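Local coordinates for protein imidazoleglycerol-phosphate dehydratase (Staphylococcus aureus subsp. aureus, PDB 2AE8) that catalyses the dehydration of imidazoleglycerol phosphate to imidazoleacetol phosphate, the sixth step of histidine biosynthesis, in a metal-dependent assembly of 24 subunits, at residues V60-L63 and N64-T68; Q103-L106 and E107-K110; F164-A167 and V168-A172; G184-H187 and H188-E191; K195-S198 and R199-I203. One frame throughout, in Å; residues are numbered along the deposited sequence. Where two conformers were deposited one is given.

Interaction 1 of 5, residues V60-L63 and N64-T68; sequences VGFL and NHMLT
Selenomethionine Met66 folds back along the first turns of helix 61-74 onto the ring of Phe62, a Met-aromatic contact between residues one helical turn apart within the beta-alpha-beta unit of strand 55-57, this helix and strand 77-82. From its CB, which lies near the carbonyl oxygens of Phe62 and Leu63, the chain bends at chi2 (-54°) and again at chi3, which carry SE and CE back beside the ring. Its CG is 3.5 Å from Phe62 CE2, SE stands obliquely 4.6 Å from the ring centroid, and CE ends 3.9 Å from Phe62 CZ. Phe62 also meets Ile190 and, edge-to-face, the ring of His187, while Met66 packs on Ile190 and Phe194. On another side of the turn the Leu63 and Leu67 branches touch, and both reach helix 90-111. His65 turns to a different side of the helix and belongs to the metal site, with NE2 of this conformer close to the magnesium ion. Val60 is the N-cap residue, and its carbonyl O takes the amide of Asn64 at 2.9 Å. A turn later Asn64 O accepts twice, from Thr68 N and, from the opposite face of its plane, from Thr68 OG1 at 2.8 Å.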
loop_
_atom_site.group_PDB
_atom_site.type_symbol
_atom_site.label_atom_id
_atom_site.label_comp_id
_atom_site.label_asym_id
_atom_site.label_seq_id
_atom_site.Cartn_x
_atom_site.Cartn_y
_atom_site.Cartn_z
ATOM N N VAL B 60 -27.609 -26.266 34.122
ATOM C CA VAL B 60 -27.352 -25.340 33.017
ATOM C C VAL B 60 -28.115 -25.883 31.824
ATOM O O VAL B 60 -27.759 -26.933 31.272
ATOM C CB VAL B 60 -25.846 -25.250 32.665
ATOM C CG1 VAL B 60 -25.610 -24.265 31.521
ATOM C CG2 VAL B 60 -25.008 -24.868 33.880
ATOM N N GLY B 61 -29.179 -25.183 31.444
ATOM C CA GLY B 61 -30.102 -25.666 30.416
ATOM C C GLY B 61 -29.430 -26.039 29.106
ATOM O O GLY B 61 -29.665 -27.118 28.558
ATOM N N PHE B 62 -28.573 -25.153 28.600
ATOM C CA PHE B 62 -27.960 -25.400 27.301
ATOM C C PHE B 62 -27.023 -26.599 27.390
ATOM O O PHE B 62 -26.958 -27.397 26.464
ATOM C CB PHE B 62 -27.220 -24.154 26.766
ATOM C CG PHE B 62 -26.651 -24.347 25.384
ATOM C CD1 PHE B 62 -27.480 -24.314 24.267
ATOM C CD2 PHE B 62 -25.289 -24.602 25.205
ATOM C CE1 PHE B 62 -26.957 -24.506 22.980
ATOM C CE2 PHE B 62 -24.758 -24.788 23.922
ATOM C CZ PHE B 62 -25.595 -24.743 22.811
ATOM N N LEU B 63 -26.315 -26.719 28.511
ATOM C CA LEU B 63 -25.399 -27.836 28.732
ATOM C C LEU B 63 -26.175 -29.159 28.801
ATOM O O LEU B 63 -25.737 -30.158 28.235
ATOM C CB LEU B 63 -24.538 -27.622 29.984
ATOM C CG LEU B 63 -23.372 -28.600 30.212
ATOM C CD1 LEU B 63 -22.405 -28.640 29.033
ATOM C CD2 LEU B 63 -22.639 -28.268 31.517
ATOM N N ASN B 64 -27.346 -29.139 29.448
ATOM C CA ASN B 64 -28.255 -30.302 29.424
ATOM C C ASN B 64 -28.530 -30.808 28.015
ATOM O O ASN B 64 -28.403 -32.008 27.746
ATOM C CB ASN B 64 -29.574 -29.999 30.148
ATOM C CG ASN B 64 -29.409 -29.955 31.654
ATOM O OD1 ASN B 64 -28.336 -30.235 32.179
ATOM N ND2 ASN B 64 -30.470 -29.590 32.359
ATOM N N HIS B 65 -28.886 -29.900 27.107
ATOM C CA HIS B 65 -29.215 -30.293 25.745
ATOM C C HIS B 65 -28.004 -30.887 25.029
ATOM O O HIS B 65 -28.119 -31.926 24.347
ATOM C CB HIS B 65 -29.798 -29.119 24.943
ATOM C CG HIS B 65 -30.184 -29.480 23.536
ATOM N ND1 HIS B 65 -30.928 -30.601 23.230
ATOM C CD2 HIS B 65 -29.946 -28.858 22.356
ATOM C CE1 HIS B 65 -31.108 -30.668 21.921
ATOM N NE2 HIS B 65 -30.522 -29.623 21.366
HETATM N N MSE B 66 -26.850 -30.238 25.184
HETATM C CA MSE B 66 -25.612 -30.697 24.520
HETATM C C MSE B 66 -25.150 -32.092 25.006
HETATM O O MSE B 66 -24.750 -32.950 24.205
HETATM C CB MSE B 66 -24.496 -29.658 24.696
HETATM C CG MSE B 66 -24.736 -28.332 23.927
HETATM SE SE MSE B 66 -25.096 -28.528 21.982
HETATM C CE MSE B 66 -27.023 -28.317 21.975
ATOM N N LEU B 67 -25.191 -32.302 26.320
ATOM C CA LEU B 67 -24.824 -33.610 26.890
ATOM C C LEU B 67 -25.858 -34.673 26.541
ATOM O O LEU B 67 -25.523 -35.838 26.404
ATOM C CB LEU B 67 -24.595 -33.515 28.403
ATOM C CG LEU B 67 -23.459 -32.563 28.792
ATOM C CD1 LEU B 67 -23.257 -32.472 30.311
ATOM C CD2 LEU B 67 -22.175 -32.992 28.097
ATOM N N THR B 68 -27.114 -34.274 26.367
ATOM C CA THR B 68 -28.115 -35.217 25.862
ATOM C C THR B 68 -27.729 -35.650 24.447
ATOM O O THR B 68 -27.823 -36.832 24.104
ATOM C CB THR B 68 -29.549 -34.618 25.927
ATOM O OG1 THR B 68 -29.888 -34.399 27.303
ATOM C CG2 THR B 68 -30.585 -35.546 25.278
#

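Interaction 2 of 5, residues Q103-L106 and E107-K110; sequences QLLL and EMIK
Leu106 and Lys110 lie one turn apart near the end of helix 90-111, where the long aliphatic part of the lysine passes over the leucine branches. This is an i to i+4 contact on an amphipathic helix. Leu106 carries its CG anti to the backbone N (chi1 -179°), which brings CD1 within 4.1 Å of Lys110 CG and CD2 within 3.9 Å of Lys110 NZ. Extended beyond CG, the lysine lays CG and CE across Leu106 before the ammonium group is reached. A thinner apolar contact, 4.4 Å between Leu105 CD2 and Met108 SE, joins the selenomethionine to the residue three before it.

The backbone beneath is regular helix: Leu106 O receives Lys110 N at 2.8 Å, and the amides of Glu107, Met108 and Ile109 are bound in the same i to i+4 pattern. Farther out, the helix is held on several sides. Leu104 and Met108 rest on strands 31-36 and 43-48, through Tyr32 and Ile47 among others, whereas Leu105 meets Leu201 and Ile109 meets Leu205 of helix 186-205. Leu106 itself packs on Arg173. No other subunit touches this part of the helix.

On its polar side Glu107 bends at chi2 (-39°), turning its carboxylate back along the helix. There one water donates to both halves of the turn, at 2.6 Å to Gln103 O, which already accepts Glu107 N, and at 2.7 Å to Glu107 OE2.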
loop_
_atom_site.group_PDB
_atom_site.type_symbol
_atom_site.label_atom_id
_atom_site.label_comp_id
_atom_site.label_asym_id
_atom_site.label_seq_id
_atom_site.Cartn_x
_atom_site.Cartn_y
_atom_site.Cartn_z
ATOM N N GLN B 103 -12.209 -37.981 33.058
ATOM C CA GLN B 103 -11.618 -38.948 33.989
ATOM C C GLN B 103 -12.325 -40.310 33.913
ATOM O O GLN B 103 -11.671 -41.360 33.907
ATOM C CB GLN B 103 -11.665 -38.409 35.427
ATOM C CG GLN B 103 -10.596 -37.350 35.724
ATOM C CD GLN B 103 -10.794 -36.648 37.060
ATOM O OE1 GLN B 103 -11.866 -36.709 37.669
ATOM N NE2 GLN B 103 -9.772 -35.954 37.501
ATOM N N LEU B 104 -13.651 -40.291 33.835
ATOM C CA LEU B 104 -14.419 -41.535 33.708
ATOM C C LEU B 104 -14.169 -42.193 32.363
ATOM O O LEU B 104 -14.056 -43.428 32.270
ATOM C CB LEU B 104 -15.911 -41.282 33.938
ATOM C CG LEU B 104 -16.248 -40.812 35.354
ATOM C CD1 LEU B 104 -17.730 -40.441 35.419
ATOM C CD2 LEU B 104 -15.867 -41.866 36.438
ATOM N N LEU B 105 -14.032 -41.374 31.316
ATOM C CA LEU B 105 -13.699 -41.914 29.999
ATOM C C LEU B 105 -12.366 -42.640 30.033
ATOM O O LEU B 105 -12.222 -43.711 29.434
ATOM C CB LEU B 105 -13.701 -40.827 28.909
ATOM C CG LEU B 105 -15.069 -40.396 28.370
ATOM C CD1 LEU B 105 -14.928 -39.227 27.337
ATOM C CD2 LEU B 105 -15.783 -41.579 27.749
ATOM N N LEU B 106 -11.395 -42.060 30.732
ATOM C CA LEU B 106 -10.075 -42.684 30.825
ATOM C C LEU B 106 -10.206 -44.051 31.512
ATOM O O LEU B 106 -9.666 -45.043 31.029
ATOM C CB LEU B 106 -9.075 -41.788 31.560
ATOM C CG LEU B 106 -7.652 -42.356 31.697
ATOM C CD1 LEU B 106 -7.046 -42.799 30.344
ATOM C CD2 LEU B 106 -6.734 -41.383 32.403
ATOM N N GLU B 107 -10.966 -44.103 32.603
ATOM C CA GLU B 107 -11.229 -45.385 33.278
ATOM C C GLU B 107 -11.828 -46.401 32.329
ATOM O O GLU B 107 -11.336 -47.524 32.236
ATOM C CB GLU B 107 -12.105 -45.189 34.519
ATOM C CG GLU B 107 -11.355 -44.480 35.639
ATOM C CD GLU B 107 -9.899 -44.938 35.743
ATOM O OE1 GLU B 107 -9.660 -46.168 35.862
ATOM O OE2 GLU B 107 -8.988 -44.070 35.700
HETATM N N MSE B 108 -12.831 -45.978 31.562
HETATM C CA MSE B 108 -13.441 -46.818 30.530
HETATM C C MSE B 108 -12.458 -47.296 29.459
HETATM O O MSE B 108 -12.497 -48.470 29.022
HETATM C CB MSE B 108 -14.599 -46.074 29.868
HETATM C CG MSE B 108 -15.254 -46.858 28.761
HETATM SE SE MSE B 108 -16.661 -45.871 27.892
HETATM C CE MSE B 108 -17.775 -45.447 29.459
ATOM N N ILE B 109 -11.595 -46.383 29.014
ATOM C CA ILE B 109 -10.603 -46.689 27.991
ATOM C C ILE B 109 -9.555 -47.682 28.503
ATOM O O ILE B 109 -9.196 -48.634 27.809
ATOM C CB ILE B 109 -9.929 -45.383 27.455
ATOM C CG1 ILE B 109 -10.904 -44.642 26.535
ATOM C CG2 ILE B 109 -8.667 -45.714 26.705
ATOM C CD1 ILE B 109 -10.629 -43.137 26.363
ATOM N N LYS B 110 -9.078 -47.450 29.720
ATOM C CA LYS B 110 -8.138 -48.350 30.381
ATOM C C LYS B 110 -8.629 -49.803 30.377
ATOM O O LYS B 110 -7.860 -50.707 30.042
ATOM C CB LYS B 110 -7.827 -47.864 31.800
ATOM C CG LYS B 110 -6.901 -46.653 31.803
ATOM C CD LYS B 110 -6.478 -46.221 33.195
ATOM C CE LYS B 110 -5.249 -45.339 33.101
ATOM N NZ LYS B 110 -5.081 -44.418 34.276
HETATM O O HOH W 1 -9.606 -41.445 35.463
#

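Interaction 3 of 5, residues F164-A167 and V168-A172; sequences FFRA and VVINA
Asn171 doubles the bonding at Ala167 O near the end of helix 159-171. Its side-chain ND2 donates at 2.7 Å, lying in the carbonyl plane on a lone pair of Ala167 O, and the acceptor is nearly in the plane of the asparagine amide. The backbone Asn171 N reaches the same oxygen from above the carbonyl plane, at a longer 3.3 Å. Chi1 of -70° sets the asparagine CG beside its own backbone N, which allows both donors to converge. The other end of this amide is used as well: Asn171 OD1 accepts from Arg173 NH2 of a neighbouring subunit, so the two bonds fix the rotation of the group.

The preceding carbonyls each take one backbone amide: Phe164 O that of Val168 at 3.0 Å, Phe165 O that of Val169 and Arg166 O that of Ile170. In the conformer given, Arg166 NH2 forms a salt bridge with Glu162.

Apolar contact runs along another face. Val168 CG2 lies over one face of the Phe164 ring, 3.9 Å from its centroid and 21° off the normal, a CH-pi contact offset toward the rim.

The inner faces of the helix are buried: Phe164 and Ala167 face helix 90-111, Phe165 and Val168 meet helix 186-205, and Val169 packs between Phe197 of that helix and strands 175-182 and 141-145. Ile170 packs on Pro140 of a neighbouring subunit.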
loop_
_atom_site.group_PDB
_atom_site.type_symbol
_atom_site.label_atom_id
_atom_site.label_comp_id
_atom_site.label_asym_id
_atom_site.label_seq_id
_atom_site.Cartn_x
_atom_site.Cartn_y
_atom_site.Cartn_z
ATOM N N PHE B 164 -15.076 -26.785 28.025
ATOM C CA PHE B 164 -15.652 -28.118 28.241
ATOM C C PHE B 164 -14.836 -29.168 27.503
ATOM O O PHE B 164 -14.439 -30.182 28.087
ATOM C CB PHE B 164 -17.107 -28.186 27.773
ATOM C CG PHE B 164 -17.703 -29.567 27.895
ATOM C CD1 PHE B 164 -18.118 -30.047 29.146
ATOM C CD2 PHE B 164 -17.814 -30.392 26.788
ATOM C CE1 PHE B 164 -18.654 -31.328 29.283
ATOM C CE2 PHE B 164 -18.342 -31.687 26.910
ATOM C CZ PHE B 164 -18.759 -32.156 28.167
ATOM N N PHE B 165 -14.561 -28.915 26.223
ATOM C CA PHE B 165 -13.799 -29.849 25.418
ATOM C C PHE B 165 -12.354 -30.045 25.853
ATOM O O PHE B 165 -11.842 -31.169 25.790
ATOM C CB PHE B 165 -13.950 -29.555 23.914
ATOM C CG PHE B 165 -15.288 -29.974 23.381
ATOM C CD1 PHE B 165 -15.626 -31.323 23.316
ATOM C CD2 PHE B 165 -16.240 -29.030 23.022
ATOM C CE1 PHE B 165 -16.886 -31.722 22.862
ATOM C CE2 PHE B 165 -17.504 -29.426 22.557
ATOM C CZ PHE B 165 -17.822 -30.776 22.478
ATOM N N ARG B 166 -11.725 -28.968 26.312
ATOM C CA ARG B 166 -10.399 -29.025 26.916
ATOM C C ARG B 166 -10.384 -29.927 28.155
ATOM O O ARG B 166 -9.487 -30.749 28.311
ATOM C CB ARG B 166 -9.890 -27.613 27.252
ATOM C CG ARG B 166 -8.505 -27.571 27.903
ATOM C CD ARG B 166 -7.541 -26.587 27.221
ATOM N NE ARG B 166 -7.891 -25.182 27.430
ATOM C CZ ARG B 166 -8.121 -24.301 26.456
ATOM N NH1 ARG B 166 -8.419 -23.048 26.769
ATOM N NH2 ARG B 166 -8.043 -24.656 25.177
ATOM N N ALA B 167 -11.384 -29.773 29.018
ATOM C CA ALA B 167 -11.494 -30.569 30.254
ATOM C C ALA B 167 -11.693 -32.063 29.934
ATOM O O ALA B 167 -11.011 -32.914 30.496
ATOM C CB ALA B 167 -12.633 -30.044 31.145
ATOM N N VAL B 168 -12.590 -32.364 29.000
ATOM C CA VAL B 168 -12.865 -33.749 28.600
ATOM C C VAL B 168 -11.661 -34.418 27.924
ATOM O O VAL B 168 -11.240 -35.506 28.292
ATOM C CB VAL B 168 -14.082 -33.834 27.659
ATOM C CG1 VAL B 168 -14.214 -35.237 27.055
ATOM C CG2 VAL B 168 -15.371 -33.411 28.381
ATOM N N VAL B 169 -11.136 -33.780 26.895
ATOM C CA VAL B 169 -10.099 -34.353 26.048
ATOM C C VAL B 169 -8.812 -34.580 26.822
ATOM O O VAL B 169 -8.157 -35.623 26.689
ATOM C CB VAL B 169 -9.832 -33.411 24.815
ATOM C CG1 VAL B 169 -8.445 -33.668 24.190
ATOM C CG2 VAL B 169 -10.953 -33.571 23.798
ATOM N N ILE B 170 -8.440 -33.610 27.637
ATOM C CA ILE B 170 -7.168 -33.683 28.344
ATOM C C ILE B 170 -7.234 -34.764 29.438
ATOM O O ILE B 170 -6.297 -35.549 29.604
ATOM C CB ILE B 170 -6.752 -32.303 28.920
ATOM C CG1 ILE B 170 -6.501 -31.271 27.767
ATOM C CG2 ILE B 170 -5.554 -32.425 29.834
ATOM C CD1 ILE B 170 -5.388 -31.665 26.768
ATOM N N ASN B 171 -8.345 -34.808 30.163
ATOM C CA ASN B 171 -8.475 -35.772 31.264
ATOM C C ASN B 171 -8.775 -37.193 30.797
ATOM O O ASN B 171 -8.403 -38.158 31.463
ATOM C CB ASN B 171 -9.470 -35.262 32.304
ATOM C CG ASN B 171 -8.925 -34.102 33.051
ATOM O OD1 ASN B 171 -8.053 -34.260 33.905
ATOM N ND2 ASN B 171 -9.364 -32.897 32.682
ATOM N N ALA B 172 -9.420 -37.315 29.636
ATOM C CA ALA B 172 -9.555 -38.591 28.957
ATOM C C ALA B 172 -8.295 -39.067 28.226
ATOM O O ALA B 172 -8.252 -40.213 27.734
ATOM C CB ALA B 172 -10.758 -38.566 28.008
#

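Interaction 4 of 5, residues G184-H187 and H188-E191; sequences GNTH and HEIE. With MG (magnesium ion), chain L; MG (magnesium ion), chain T.
The metal-binding start of helix 186-205 brings His187 and Glu191, one turn apart, onto a single magnesium ion. His187 NE2 binds it at 2.4 Å and Glu191 OE1 at 2.1 Å. The carboxylate oxygen lies at the edge of the imidazole, in its plane, while the carboxylate and ring planes are 53° apart. His92 of a neighbouring subunit also binds this ion, and His65 belongs to the same site. His188, next in sequence, points its ring to a second magnesium through NE2 at 2.2 Å; three waters also bind this ion, and His91 and Glu95 of a neighbouring subunit complete its shell. The two ions sit at a subunit interface, consistent with the two sites where the enzyme binds manganese.

Asn185 is the N-cap of the helix, with OD1 accepting His188 N at 3.0 Å in the carbonyl plane, on a lone pair. A chi1 of 179° swings its amide forward and places the same oxygen over one face of the His188 imidazole. This second-shell contact probably helps, with Glu127 bonded to His188 ND1, to orient the ring.

Glu189 extends back past the cap. Its OE2 accepts Gly184 N at 2.9 Å, on the anti side of the carboxylate, and also bonds Ser149. Farther round the turn, Ile190 CD1 touches Thr186 CG2 at 3.9 Å.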
loop_
_atom_site.group_PDB
_atom_site.type_symbol
_atom_site.label_atom_id
_atom_site.label_comp_id
_atom_site.label_asym_id
_atom_site.label_seq_id
_atom_site.Cartn_x
_atom_site.Cartn_y
_atom_site.Cartn_z
ATOM N N GLY B 184 -22.059 -19.715 11.038
ATOM C CA GLY B 184 -23.041 -18.666 10.776
ATOM C C GLY B 184 -23.967 -18.499 11.965
ATOM O O GLY B 184 -24.107 -17.400 12.483
ATOM N N ASN B 185 -24.609 -19.596 12.376
ATOM C CA ASN B 185 -25.503 -19.605 13.554
ATOM C C ASN B 185 -24.794 -20.319 14.701
ATOM O O ASN B 185 -24.314 -21.435 14.525
ATOM C CB ASN B 185 -26.861 -20.266 13.232
ATOM C CG ASN B 185 -27.795 -20.304 14.436
ATOM O OD1 ASN B 185 -27.698 -21.195 15.281
ATOM N ND2 ASN B 185 -28.699 -19.337 14.520
ATOM N N THR B 186 -24.697 -19.652 15.850
ATOM C CA THR B 186 -23.894 -20.117 16.970
ATOM C C THR B 186 -24.461 -21.402 17.585
ATOM O O THR B 186 -23.704 -22.276 17.978
ATOM C CB THR B 186 -23.773 -19.031 18.052
ATOM O OG1 THR B 186 -23.376 -17.802 17.432
ATOM C CG2 THR B 186 -22.730 -19.404 19.099
ATOM N N HIS B 187 -25.790 -21.503 17.676
ATOM C CA HIS B 187 -26.423 -22.721 18.185
ATOM C C HIS B 187 -26.034 -23.908 17.286
ATOM O O HIS B 187 -25.625 -24.958 17.778
ATOM C CB HIS B 187 -27.952 -22.546 18.262
ATOM C CG HIS B 187 -28.655 -23.673 18.948
ATOM N ND1 HIS B 187 -29.279 -23.528 20.172
ATOM C CD2 HIS B 187 -28.809 -24.973 18.597
ATOM C CE1 HIS B 187 -29.803 -24.687 20.537
ATOM N NE2 HIS B 187 -29.537 -25.578 19.597
ATOM N N HIS B 188 -26.120 -23.708 15.972
ATOM C CA HIS B 188 -25.747 -24.712 14.993
ATOM C C HIS B 188 -24.269 -25.071 15.095
ATOM O O HIS B 188 -23.887 -26.238 14.936
ATOM C CB HIS B 188 -26.024 -24.204 13.573
ATOM C CG HIS B 188 -27.476 -24.102 13.242
ATOM N ND1 HIS B 188 -27.927 -23.561 12.063
ATOM C CD2 HIS B 188 -28.584 -24.458 13.944
ATOM C CE1 HIS B 188 -29.250 -23.601 12.040
ATOM N NE2 HIS B 188 -29.672 -24.140 13.171
ATOM N N GLU B 189 -23.437 -24.053 15.335
ATOM C CA GLU B 189 -21.997 -24.242 15.401
ATOM C C GLU B 189 -21.640 -25.169 16.559
ATOM O O GLU B 189 -20.906 -26.130 16.399
ATOM C CB GLU B 189 -21.304 -22.884 15.586
ATOM C CG GLU B 189 -21.177 -22.040 14.304
ATOM C CD GLU B 189 -20.846 -20.569 14.588
ATOM O OE1 GLU B 189 -20.633 -20.182 15.766
ATOM O OE2 GLU B 189 -20.860 -19.782 13.626
ATOM N N ILE B 190 -22.134 -24.840 17.740
ATOM C CA ILE B 190 -21.890 -25.647 18.915
ATOM C C ILE B 190 -22.494 -27.052 18.769
ATOM O O ILE B 190 -21.862 -28.049 19.114
ATOM C CB ILE B 190 -22.455 -24.941 20.156
ATOM C CG1 ILE B 190 -21.735 -23.587 20.334
ATOM C CG2 ILE B 190 -22.258 -25.819 21.390
ATOM C CD1 ILE B 190 -22.441 -22.623 21.291
ATOM N N GLU B 191 -23.717 -27.119 18.263
ATOM C CA GLU B 191 -24.383 -28.407 18.082
ATOM C C GLU B 191 -23.637 -29.318 17.115
ATOM O O GLU B 191 -23.427 -30.494 17.415
ATOM C CB GLU B 191 -25.846 -28.218 17.671
ATOM C CG GLU B 191 -26.590 -29.518 17.468
ATOM C CD GLU B 191 -28.092 -29.383 17.664
ATOM O OE1 GLU B 191 -28.584 -28.275 17.976
ATOM O OE2 GLU B 191 -28.787 -30.399 17.501
HETATM MG MG MG L . -30.206 -27.838 19.257
HETATM MG MG MG T . -31.715 -24.703 13.674
HETATM O O HOH W 2 -31.163 -26.448 15.373
HETATM O O HOH W 3 -32.490 -23.109 12.327
HETATM O O HOH W 4 -32.070 -25.693 11.831
#

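Interaction 5 of 5, residues K195-S198 and R199-I203; sequences KAFS and RALGI
Phe197 and Leu201 supply the apolar contact across one turn in the second half of helix 186-205. The two side chains lie side by side and point the same way, with Leu201 CB over a face of the ring and CD2 4.1 Å from Phe197 CE2. Chi1 near 180° in both swings the groups to the same side. Phe197 also meets Phe165 edge-to-face, and Leu201 packs on Phe70.

The backbone bonds are regular, each carbonyl from Lys195 to Ser198 taking the amide four residues on. Arg199 N lies 3.0 Å from Lys195 O. Gly202 N comes to 2.8 Å from Ser198 O. Ser198 OG turns back to bond Phe194 O.

The charged ends go elsewhere. Arg199 lays its CG 3.3 Å from Lys195 O, then leads away to give its NE to His73, while Lys195 NZ bonds Tyr118 of a neighbouring subunit. Lys195 probably belongs to the substrate-binding site.

With Ala196 and Ala200 resting on strands 118-125 and 128-135, and Ser198 and Leu201 on helix 61-74, the turn packs on the sheet on one side and on a helix on another, as in the beta-alpha-beta sandwich.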
loop_
_atom_site.group_PDB
_atom_site.type_symbol
_atom_site.label_atom_id
_atom_site.label_comp_id
_atom_site.label_asym_id
_atom_site.label_seq_id
_atom_site.Cartn_x
_atom_site.Cartn_y
_atom_site.Cartn_z
ATOM N N LYS B 195 -22.144 -32.912 18.179
ATOM C CA LYS B 195 -22.519 -34.091 17.406
ATOM C C LYS B 195 -21.301 -34.806 16.810
ATOM O O LYS B 195 -21.158 -36.025 16.932
ATOM C CB LYS B 195 -23.541 -33.763 16.306
ATOM C CG LYS B 195 -24.978 -33.415 16.813
ATOM C CD LYS B 195 -25.994 -33.189 15.652
ATOM C CE LYS B 195 -26.093 -34.407 14.694
ATOM N NZ LYS B 195 -27.260 -34.291 13.742
ATOM N N ALA B 196 -20.419 -34.049 16.167
ATOM C CA ALA B 196 -19.243 -34.621 15.533
ATOM C C ALA B 196 -18.280 -35.235 16.544
ATOM O O ALA B 196 -17.767 -36.312 16.301
ATOM C CB ALA B 196 -18.524 -33.571 14.676
ATOM N N PHE B 197 -18.001 -34.548 17.647
ATOM C CA PHE B 197 -17.110 -35.108 18.655
ATOM C C PHE B 197 -17.657 -36.436 19.206
ATOM O O PHE B 197 -16.918 -37.410 19.331
ATOM C CB PHE B 197 -16.909 -34.144 19.824
ATOM C CG PHE B 197 -16.116 -34.751 20.968
ATOM C CD1 PHE B 197 -14.731 -34.826 20.905
ATOM C CD2 PHE B 197 -16.774 -35.285 22.091
ATOM C CE1 PHE B 197 -13.991 -35.394 21.942
ATOM C CE2 PHE B 197 -16.048 -35.867 23.126
ATOM C CZ PHE B 197 -14.650 -35.915 23.058
ATOM N N SER B 198 -18.947 -36.446 19.554
ATOM C CA SER B 198 -19.607 -37.622 20.138
ATOM C C SER B 198 -19.516 -38.803 19.186
ATOM O O SER B 198 -19.184 -39.907 19.597
ATOM C CB SER B 198 -21.079 -37.341 20.381
ATOM O OG SER B 198 -21.240 -36.205 21.183
ATOM N N ARG B 199 -19.834 -38.565 17.920
ATOM C CA ARG B 199 -19.832 -39.617 16.933
ATOM C C ARG B 199 -18.429 -40.136 16.697
ATOM O O ARG B 199 -18.223 -41.338 16.655
ATOM C CB ARG B 199 -20.455 -39.154 15.625
ATOM C CG ARG B 199 -21.958 -38.996 15.693
ATOM C CD ARG B 199 -22.579 -39.436 14.388
ATOM N NE ARG B 199 -23.886 -40.041 14.641
ATOM C CZ ARG B 199 -24.387 -41.075 13.973
ATOM N NH1 ARG B 199 -23.713 -41.655 12.980
ATOM N NH2 ARG B 199 -25.580 -41.520 14.299
ATOM N N ALA B 200 -17.467 -39.225 16.548
ATOM C CA ALA B 200 -16.060 -39.598 16.366
ATOM C C ALA B 200 -15.553 -40.411 17.555
ATOM O O ALA B 200 -14.837 -41.406 17.372
ATOM C CB ALA B 200 -15.182 -38.342 16.184
ATOM N N LEU B 201 -15.884 -39.962 18.762
ATOM C CA LEU B 201 -15.537 -40.696 19.978
ATOM C C LEU B 201 -16.172 -42.083 19.969
ATOM O O LEU B 201 -15.476 -43.073 20.155
ATOM C CB LEU B 201 -15.942 -39.932 21.248
ATOM C CG LEU B 201 -15.636 -40.657 22.573
ATOM C CD1 LEU B 201 -14.143 -40.853 22.796
ATOM C CD2 LEU B 201 -16.273 -39.948 23.755
ATOM N N GLY B 202 -17.483 -42.144 19.731
ATOM C CA GLY B 202 -18.191 -43.414 19.601
ATOM C C GLY B 202 -17.467 -44.361 18.657
ATOM O O GLY B 202 -17.196 -45.517 19.018
ATOM N N ILE B 203 -17.138 -43.876 17.454
ATOM C CA ILE B 203 -16.438 -44.686 16.444
ATOM C C ILE B 203 -15.122 -45.223 16.997
ATOM O O ILE B 203 -14.825 -46.406 16.851
ATOM C CB ILE B 203 -16.149 -43.888 15.136
ATOM C CG1 ILE B 203 -17.426 -43.746 14.296
ATOM C CG2 ILE B 203 -15.018 -44.548 14.311
ATOM C CD1 ILE B 203 -17.409 -42.509 13.331
#

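Overall arrangement
From the N terminus the five contacts follow in series, each a turn of helix closing no long loop, and none nests in or crosses another. Interaction 1 opens helix 61-74, and interaction 2 lies near the end of helix 90-111, with centres about 22 Å apart on opposite sides of the chain's centre. Interaction 3, on helix 159-171, touches both, through Leu67 with Phe164 and Leu105 with Ala172. Interactions 4 and 5 share helix 186-205: the former, at its metal-binding start, packs against interaction 1, whereas the latter meets interactions 2 and 3. Together they join the four helices that lie between the two four-stranded sheets of this duplicated half-domain fold.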